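Local coordinates for protein 4-amino-4-deoxy-L-arabinose transferase or related glycosyltransferases of PMT family (Cupriavidus metallidurans, PDB 5EZM) that probably transfers a pentose such as 4-amino-4-deoxy-L-arabinose to lipid A as a membrane-embedded glycosyltransferase of the GT-C fold, at residues C385-S390 / W412-F417; S404-Y409 / E458-P463. One frame throughout, in Å; residues are numbered along the deposited sequence.

Interaction 1: C385-S390 / W412-F417; sequences CGLLAS and WVAVAF. With MPG ([(Z)-octadec-9-enyl] (2R)-2,3-bis(oxidanyl)propanoate), chain X.
Phe417 lays one face of its ring over Gly386 where two neighbouring helices of the GT-C membrane domain, 369-389 and 403-430, pair as an antiparallel hairpin. The axes of segments 385-389 and 412-417 approach to 8.4 Å, and their directions differ by 164°. Along the Phe417 side chain, CB first meets the backbone N of Leu387 at 3.8 Å. CG faces the peptide link from Gly386 C to Leu387 N, equally far from both, and Phe417 CD2 comes to 3.4 Å from Gly386 C. CD1, CE1, CE2 and CZ all lie against Gly386 CA, which stands 3.5 Å from the centroid of the Phe417 ring and 9° off the ring normal, a CH-pi contact over the middle of the face. With no side chain on Gly386, the ring can rest directly on the backbone. Beside it, Leu387 CD1 packs against Ala414 CB at 4.0 Å. Trp412 points off the hairpin to the bound lipid MPG, whose C6 lies over one indole face and whose C2 is 3.3 Å from Trp412 NE1. Without the indole, as with an alanine in its place, the MPG chain would probably lose the flat surface it lies along. Ser390 closes the contact: its OG, placed between its own backbone N and carbonyl carbon (chi1 49°), sits 3.5 Å from Ala414 CB and donates a hydrogen bond to Leu387 O at 2.6 Å.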
ATOM      1  N   CYS A 385     -17.840   8.025  19.611  1.00 77.04           N
ATOM      2  CA  CYS A 385     -18.704   8.355  18.483  1.00 78.55           C
ATOM      3  C   CYS A 385     -18.580   7.317  17.376  1.00 76.79           C
ATOM      4  O   CYS A 385     -19.572   6.984  16.718  1.00 75.81           O
ATOM      5  CB  CYS A 385     -18.371   9.749  17.955  1.00 80.68           C
ATOM      6  SG  CYS A 385     -18.922  11.092  19.026  1.00 83.70           S
ATOM      7  N   GLY A 386     -17.370   6.801  17.149  1.00 76.08           N
ATOM      8  CA  GLY A 386     -17.218   5.699  16.216  1.00 74.45           C
ATOM      9  C   GLY A 386     -17.990   4.470  16.652  1.00 75.41           C
ATOM     10  O   GLY A 386     -18.583   3.771  15.826  1.00 76.66           O
ATOM     11  N   LEU A 387     -18.004   4.198  17.960  1.00 74.75           N
ATOM     12  CA  LEU A 387     -18.772   3.069  18.476  1.00 75.32           C
ATOM     13  C   LEU A 387     -20.268   3.270  18.257  1.00 79.80           C
ATOM     14  O   LEU A 387     -20.971   2.340  17.844  1.00 79.33           O
ATOM     15  CB  LEU A 387     -18.468   2.871  19.962  1.00 75.18           C
ATOM     16  CG  LEU A 387     -19.247   1.778  20.696  1.00 74.53           C
ATOM     17  CD1 LEU A 387     -18.997   0.426  20.051  1.00 75.43           C
ATOM     18  CD2 LEU A 387     -18.867   1.753  22.166  1.00 72.29           C
ATOM     19  N   LEU A 388     -20.774   4.476  18.531  1.00 84.54           N
ATOM     20  CA  LEU A 388     -22.193   4.743  18.311  1.00 85.09           C
ATOM     21  C   LEU A 388     -22.555   4.706  16.832  1.00 84.42           C
ATOM     22  O   LEU A 388     -23.667   4.295  16.480  1.00 84.23           O
ATOM     23  CB  LEU A 388     -22.577   6.097  18.907  1.00 85.24           C
ATOM     24  CG  LEU A 388     -22.776   6.163  20.421  1.00 85.46           C
ATOM     25  CD1 LEU A 388     -23.159   7.570  20.848  1.00 85.01           C
ATOM     26  CD2 LEU A 388     -23.833   5.165  20.861  1.00 86.96           C
ATOM     27  N   ALA A 389     -21.645   5.124  15.960  1.00 85.45           N
ATOM     28  CA  ALA A 389     -21.910   5.208  14.531  1.00 88.11           C
ATOM     29  C   ALA A 389     -21.568   3.927  13.783  1.00 92.33           C
ATOM     30  O   ALA A 389     -21.827   3.846  12.577  1.00 93.02           O
ATOM     31  CB  ALA A 389     -21.133   6.379  13.919  1.00 86.55           C
ATOM     32  N   SER A 390     -20.998   2.928  14.460  1.00 93.25           N
ATOM     33  CA  SER A 390     -20.633   1.691  13.776  1.00 89.78           C
ATOM     34  C   SER A 390     -21.810   0.971  13.120  1.00 90.08           C
ATOM     35  O   SER A 390     -21.611   0.406  12.032  1.00 88.54           O
ATOM     36  CB  SER A 390     -19.893   0.758  14.745  1.00 87.68           C
ATOM     37  OG  SER A 390     -20.583   0.619  15.973  1.00 88.80           O
ATOM     38  N   TRP A 412     -17.521  -5.984  13.730  1.00 66.19           N
ATOM     39  CA  TRP A 412     -16.067  -5.899  13.837  1.00 64.25           C
ATOM     40  C   TRP A 412     -15.600  -4.455  13.977  1.00 60.00           C
ATOM     41  O   TRP A 412     -14.624  -4.181  14.689  1.00 60.51           O
ATOM     42  CB  TRP A 412     -15.398  -6.572  12.638  1.00 66.75           C
ATOM     43  CG  TRP A 412     -15.503  -8.066  12.683  1.00 72.56           C
ATOM     44  CD1 TRP A 412     -15.999  -8.880  11.709  1.00 72.98           C
ATOM     45  CD2 TRP A 412     -15.126  -8.925  13.769  1.00 78.53           C
ATOM     46  NE1 TRP A 412     -15.942 -10.190  12.113  1.00 76.09           N
ATOM     47  CE2 TRP A 412     -15.413 -10.245  13.376  1.00 79.32           C
ATOM     48  CE3 TRP A 412     -14.568  -8.705  15.036  1.00 81.55           C
ATOM     49  CZ2 TRP A 412     -15.166 -11.343  14.202  1.00 82.12           C
ATOM     50  CZ3 TRP A 412     -14.323  -9.795  15.855  1.00 82.08           C
ATOM     51  CH2 TRP A 412     -14.621 -11.096  15.434  1.00 82.52           C
ATOM     52  N   VAL A 413     -16.280  -3.517  13.313  1.00 54.53           N
ATOM     53  CA  VAL A 413     -15.957  -2.103  13.509  1.00 54.19           C
ATOM     54  C   VAL A 413     -16.258  -1.686  14.946  1.00 59.12           C
ATOM     55  O   VAL A 413     -15.455  -1.005  15.602  1.00 60.61           O
ATOM     56  CB  VAL A 413     -16.715  -1.235  12.493  1.00 52.19           C
ATOM     57  CG1 VAL A 413     -16.442   0.239  12.748  1.00 49.36           C
ATOM     58  CG2 VAL A 413     -16.313  -1.625  11.080  1.00 53.63           C
ATOM     59  N   ALA A 414     -17.422  -2.093  15.458  1.00 60.28           N
ATOM     60  CA  ALA A 414     -17.766  -1.795  16.843  1.00 60.94           C
ATOM     61  C   ALA A 414     -16.724  -2.358  17.799  1.00 60.66           C
ATOM     62  O   ALA A 414     -16.304  -1.677  18.743  1.00 62.77           O
ATOM     63  CB  ALA A 414     -19.151  -2.347  17.171  1.00 62.09           C
ATOM     64  N   VAL A 415     -16.285  -3.597  17.564  1.00 59.52           N
ATOM     65  CA  VAL A 415     -15.222  -4.181  18.378  1.00 60.10           C
ATOM     66  C   VAL A 415     -13.956  -3.336  18.284  1.00 59.97           C
ATOM     67  O   VAL A 415     -13.269  -3.107  19.288  1.00 60.68           O
ATOM     68  CB  VAL A 415     -14.963  -5.641  17.957  1.00 59.41           C
ATOM     69  CG1 VAL A 415     -13.665  -6.158  18.562  1.00 57.03           C
ATOM     70  CG2 VAL A 415     -16.125  -6.528  18.373  1.00 61.13           C
ATOM     71  N   ALA A 416     -13.638  -2.847  17.082  1.00 57.65           N
ATOM     72  CA  ALA A 416     -12.441  -2.029  16.905  1.00 56.86           C
ATOM     73  C   ALA A 416     -12.501  -0.772  17.769  1.00 60.32           C
ATOM     74  O   ALA A 416     -11.553  -0.458  18.503  1.00 61.65           O
ATOM     75  CB  ALA A 416     -12.264  -1.668  15.429  1.00 52.27           C
ATOM     76  N   PHE A 417     -13.614  -0.040  17.708  1.00 60.62           N
ATOM     77  CA  PHE A 417     -13.712   1.146  18.554  1.00 63.87           C
ATOM     78  C   PHE A 417     -13.745   0.776  20.032  1.00 66.17           C
ATOM     79  O   PHE A 417     -13.307   1.568  20.877  1.00 67.04           O
ATOM     80  CB  PHE A 417     -14.933   1.979  18.168  1.00 65.72           C
ATOM     81  CG  PHE A 417     -14.742   2.772  16.905  1.00 65.03           C
ATOM     82  CD1 PHE A 417     -13.839   3.822  16.866  1.00 63.94           C
ATOM     83  CD2 PHE A 417     -15.456   2.463  15.759  1.00 65.73           C
ATOM     84  CE1 PHE A 417     -13.654   4.551  15.707  1.00 64.84           C
ATOM     85  CE2 PHE A 417     -15.275   3.189  14.595  1.00 66.29           C
ATOM     86  CZ  PHE A 417     -14.373   4.235  14.569  1.00 66.06           C
TER
HETATM   87  C2  MPG X 623     -15.783 -12.976  10.360  1.00 77.75           C
HETATM   88  C3  MPG X 623     -14.702 -12.783   9.304  1.00 78.80           C
HETATM   89  C4  MPG X 623     -13.569 -11.879   9.770  1.00 79.65           C
HETATM   90  C5  MPG X 623     -13.280 -12.000  11.276  1.00 79.31           C
HETATM   91  C6  MPG X 623     -12.397 -10.858  11.809  1.00 78.31           C
HETATM   92  C7  MPG X 623     -11.792 -11.185  13.190  1.00 77.70           C
HETATM   93  C8  MPG X 623     -10.982 -10.010  13.788  1.00 77.69           C
HETATM   94  C1  MPG X 623     -17.123 -13.383   9.742  1.00 77.90           C

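Interaction 2: S404-Y409 / E458-P463; sequences SFYRAY and ETVGRP. With MPG ([(Z)-octadec-9-enyl] (2R)-2,3-bis(oxidanyl)propanoate), chain X.
Val460 meets Tyr406 at about a right angle, its CG1 standing over the centre of the phenol ring, 3.6 Å from the centroid and 9° off the normal. Val460 CG1 also packs against Phe405 CB at 3.8 Å, and so touches two successive aromatic residues, the ring of one and the CB of the other. Beyond the ring, Tyr406 OH is held by a hydrogen bond to Ala398 O. Phe405 and Pro463 instead slide past each other in opposite directions: Pro463 CG lies over one face of the Phe405 ring, shifted toward its rim and 3.8 Å from the centroid, a second CH-pi contact. These pairs join the start of the long membrane helix 403-430 to the short helix 458-465, which follows helix 435-456 and is kinked at Pro463. The packing is antiparallel in sense but splayed, the axes of segments 404-409 and 458-463 lying 147° apart and 8.3 Å at closest. Thr459 approaches Tyr409 crosswise, Thr459 OG1 lying 3.4 Å from Tyr409 CB. Rotation to chi1 57° tucks OG1 back against its own main chain, where it bonds to Gly456 O at the end of helix 435-456, while Tyr409 OH bonds to Ala453 O. The methyl branch of Thr459 takes the apolar role: CG2 touches Ala408 CB at 3.9 Å and the MPG carbon C3 at 3.7 Å.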
ATOM      1  N   SER A 404     -25.598  -8.421   3.978  1.00 80.48           N
ATOM      2  CA  SER A 404     -25.274  -9.295   5.103  1.00 79.46           C
ATOM      3  C   SER A 404     -23.800  -9.202   5.479  1.00 77.58           C
ATOM      4  O   SER A 404     -23.455  -9.098   6.664  1.00 77.98           O
ATOM      5  CB  SER A 404     -25.655 -10.735   4.768  1.00 78.66           C
ATOM      6  OG  SER A 404     -27.024 -10.817   4.414  1.00 80.53           O
ATOM      7  N   PHE A 405     -22.914  -9.232   4.478  1.00 74.59           N
ATOM      8  CA  PHE A 405     -21.484  -9.132   4.754  1.00 72.63           C
ATOM      9  C   PHE A 405     -21.145  -7.839   5.481  1.00 71.97           C
ATOM     10  O   PHE A 405     -20.256  -7.822   6.341  1.00 73.41           O
ATOM     11  CB  PHE A 405     -20.687  -9.233   3.454  1.00 72.13           C
ATOM     12  CG  PHE A 405     -20.966 -10.478   2.664  1.00 75.05           C
ATOM     13  CD1 PHE A 405     -20.287 -11.653   2.932  1.00 75.59           C
ATOM     14  CD2 PHE A 405     -21.905 -10.472   1.644  1.00 78.26           C
ATOM     15  CE1 PHE A 405     -20.539 -12.799   2.201  1.00 77.46           C
ATOM     16  CE2 PHE A 405     -22.164 -11.616   0.910  1.00 79.60           C
ATOM     17  CZ  PHE A 405     -21.480 -12.782   1.189  1.00 79.38           C
ATOM     18  N   TYR A 406     -21.848  -6.752   5.163  1.00 70.12           N
ATOM     19  CA  TYR A 406     -21.615  -5.497   5.864  1.00 68.67           C
ATOM     20  C   TYR A 406     -22.218  -5.511   7.262  1.00 69.07           C
ATOM     21  O   TYR A 406     -21.682  -4.861   8.169  1.00 67.64           O
ATOM     22  CB  TYR A 406     -22.160  -4.333   5.039  1.00 67.43           C
ATOM     23  CG  TYR A 406     -21.354  -4.092   3.783  1.00 64.29           C
ATOM     24  CD1 TYR A 406     -20.213  -3.305   3.810  1.00 63.90           C
ATOM     25  CD2 TYR A 406     -21.721  -4.670   2.577  1.00 63.62           C
ATOM     26  CE1 TYR A 406     -19.467  -3.088   2.668  1.00 64.06           C
ATOM     27  CE2 TYR A 406     -20.981  -4.461   1.427  1.00 62.43           C
ATOM     28  CZ  TYR A 406     -19.856  -3.668   1.480  1.00 63.68           C
ATOM     29  OH  TYR A 406     -19.114  -3.453   0.341  1.00 64.98           O
ATOM     30  N   ARG A 407     -23.315  -6.245   7.462  1.00 71.83           N
ATOM     31  CA  ARG A 407     -23.808  -6.461   8.817  1.00 75.08           C
ATOM     32  C   ARG A 407     -22.765  -7.181   9.660  1.00 71.64           C
ATOM     33  O   ARG A 407     -22.570  -6.852  10.835  1.00 71.71           O
ATOM     34  CB  ARG A 407     -25.116  -7.253   8.789  1.00 80.74           C
ATOM     35  CG  ARG A 407     -26.288  -6.502   8.181  1.00 85.27           C
ATOM     36  CD  ARG A 407     -27.595  -7.255   8.389  1.00 90.05           C
ATOM     37  NE  ARG A 407     -27.829  -7.554   9.799  1.00 93.94           N
ATOM     38  CZ  ARG A 407     -28.294  -6.677  10.685  1.00 97.38           C
ATOM     39  NH1 ARG A 407     -28.575  -5.434  10.313  1.00 96.87           N
ATOM     40  NH2 ARG A 407     -28.473  -7.042  11.947  1.00100.11           N
ATOM     41  N   ALA A 408     -22.078  -8.164   9.073  1.00 70.07           N
ATOM     42  CA  ALA A 408     -20.980  -8.820   9.773  1.00 70.16           C
ATOM     43  C   ALA A 408     -19.762  -7.914   9.922  1.00 72.16           C
ATOM     44  O   ALA A 408     -18.954  -8.127  10.831  1.00 74.85           O
ATOM     45  CB  ALA A 408     -20.586 -10.107   9.047  1.00 68.12           C
ATOM     46  N   TYR A 409     -19.601  -6.919   9.048  1.00 69.78           N
ATOM     47  CA  TYR A 409     -18.500  -5.977   9.215  1.00 67.76           C
ATOM     48  C   TYR A 409     -18.771  -5.010  10.363  1.00 69.97           C
ATOM     49  O   TYR A 409     -17.836  -4.598  11.065  1.00 71.01           O
ATOM     50  CB  TYR A 409     -18.271  -5.221   7.903  1.00 67.85           C
ATOM     51  CG  TYR A 409     -16.946  -4.495   7.797  1.00 69.75           C
ATOM     52  CD1 TYR A 409     -15.940  -4.689   8.735  1.00 71.07           C
ATOM     53  CD2 TYR A 409     -16.704  -3.609   6.754  1.00 69.11           C
ATOM     54  CE1 TYR A 409     -14.735  -4.023   8.640  1.00 71.78           C
ATOM     55  CE2 TYR A 409     -15.502  -2.938   6.650  1.00 70.18           C
ATOM     56  CZ  TYR A 409     -14.519  -3.150   7.595  1.00 73.22           C
ATOM     57  OH  TYR A 409     -13.316  -2.487   7.499  1.00 76.18           O
ATOM     58  N   GLU A 458     -12.373  -8.511   5.960  1.00 53.18           N
ATOM     59  CA  GLU A 458     -12.436  -9.833   5.346  1.00 53.45           C
ATOM     60  C   GLU A 458     -13.875 -10.260   5.073  1.00 55.10           C
ATOM     61  O   GLU A 458     -14.129 -10.999   4.113  1.00 52.85           O
ATOM     62  CB  GLU A 458     -11.727 -10.854   6.240  1.00 52.59           C
ATOM     63  CG  GLU A 458     -12.030 -12.310   5.943  1.00 54.32           C
ATOM     64  CD  GLU A 458     -11.321 -12.841   4.709  1.00 58.20           C
ATOM     65  OE1 GLU A 458     -10.854 -12.039   3.877  1.00 60.11           O
ATOM     66  OE2 GLU A 458     -11.229 -14.076   4.570  1.00 61.38           O
ATOM     67  N   THR A 459     -14.828  -9.785   5.884  1.00 58.02           N
ATOM     68  CA  THR A 459     -16.228 -10.157   5.689  1.00 59.88           C
ATOM     69  C   THR A 459     -16.712  -9.806   4.288  1.00 60.51           C
ATOM     70  O   THR A 459     -17.437 -10.587   3.663  1.00 64.13           O
ATOM     71  CB  THR A 459     -17.112  -9.478   6.738  1.00 56.84           C
ATOM     72  OG1 THR A 459     -16.928  -8.059   6.675  1.00 58.96           O
ATOM     73  CG2 THR A 459     -16.771  -9.972   8.131  1.00 53.23           C
ATOM     74  N   VAL A 460     -16.325  -8.638   3.774  1.00 57.49           N
ATOM     75  CA  VAL A 460     -16.729  -8.241   2.430  1.00 62.11           C
ATOM     76  C   VAL A 460     -15.653  -8.528   1.389  1.00 66.45           C
ATOM     77  O   VAL A 460     -15.964  -8.553   0.188  1.00 71.68           O
ATOM     78  CB  VAL A 460     -17.123  -6.749   2.377  1.00 65.11           C
ATOM     79  CG1 VAL A 460     -18.170  -6.430   3.440  1.00 68.72           C
ATOM     80  CG2 VAL A 460     -15.901  -5.866   2.545  1.00 65.27           C
ATOM     81  N   GLY A 461     -14.410  -8.750   1.805  1.00 64.22           N
ATOM     82  CA  GLY A 461     -13.332  -8.977   0.864  1.00 62.94           C
ATOM     83  C   GLY A 461     -13.248 -10.412   0.387  1.00 62.46           C
ATOM     84  O   GLY A 461     -12.910 -10.666  -0.775  1.00 61.66           O
ATOM     85  N   ARG A 462     -13.546 -11.359   1.278  1.00 61.46           N
ATOM     86  CA  ARG A 462     -13.484 -12.771   0.901  1.00 60.48           C
ATOM     87  C   ARG A 462     -14.499 -13.144  -0.175  1.00 63.06           C
ATOM     88  O   ARG A 462     -14.110 -13.808  -1.151  1.00 65.41           O
ATOM     89  CB  ARG A 462     -13.640 -13.647   2.149  1.00 59.49           C
ATOM     90  CG  ARG A 462     -13.885 -15.108   1.832  1.00 61.51           C
ATOM     91  CD  ARG A 462     -14.025 -15.952   3.083  1.00 65.62           C
ATOM     92  NE  ARG A 462     -14.548 -17.278   2.764  1.00 72.04           N
ATOM     93  CZ  ARG A 462     -14.536 -18.312   3.599  1.00 77.77           C
ATOM     94  NH1 ARG A 462     -14.018 -18.185   4.813  1.00 79.98           N
ATOM     95  NH2 ARG A 462     -15.036 -19.475   3.216  1.00 80.92           N
ATOM     96  N   PRO A 463     -15.784 -12.775  -0.080  1.00 62.06           N
ATOM     97  CA  PRO A 463     -16.704 -13.105  -1.180  1.00 60.49           C
ATOM     98  C   PRO A 463     -16.361 -12.410  -2.480  1.00 57.22           C
ATOM     99  O   PRO A 463     -16.779 -12.878  -3.544  1.00 59.86           O
ATOM    100  CB  PRO A 463     -18.070 -12.652  -0.647  1.00 62.94           C
ATOM    101  CG  PRO A 463     -17.752 -11.617   0.365  1.00 62.43           C
ATOM    102  CD  PRO A 463     -16.491 -12.090   1.017  1.00 62.28           C
TER
HETATM  103  C2  MPG X 623     -15.783 -12.976  10.360  1.00 77.75           C
HETATM  104  C3  MPG X 623     -14.702 -12.783   9.304  1.00 78.80           C
HETATM  105  C4  MPG X 623     -13.569 -11.879   9.770  1.00 79.65           C
HETATM  106  C5  MPG X 623     -13.280 -12.000  11.276  1.00 79.31           C
HETATM  107  C6  MPG X 623     -12.397 -10.858  11.809  1.00 78.31           C
HETATM  108  C7  MPG X 623     -11.792 -11.185  13.190  1.00 77.70           C
HETATM  109  C8  MPG X 623     -10.982 -10.010  13.788  1.00 77.69           C
HETATM  110  C1  MPG X 623     -17.123 -13.383   9.742  1.00 77.90           C

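Helix 403-430 serves both contacts: residues 404-409 pack on helix 458-465 in interaction 2, and residues 412-417, further along, on helix 369-389 in interaction 1. The centres are about 16 Å apart. Each is partly buried, with three buried residues among those touching, and no hydrogen bond crosses either. Interaction 1 is the smaller, 259 against 343 Å², more nearly antiparallel, and lies within the predicted membrane spans of both helices; interaction 2 reaches the start of helix 403-430, where tyrosine and threonine hydroxyls bond to main-chain carbonyls outside the contact. They meet where Trp412 CD1 packs 3.8 Å from Thr459 CG2, and one MPG molecule touches both residues, joining the two contacts at a lipid-binding surface.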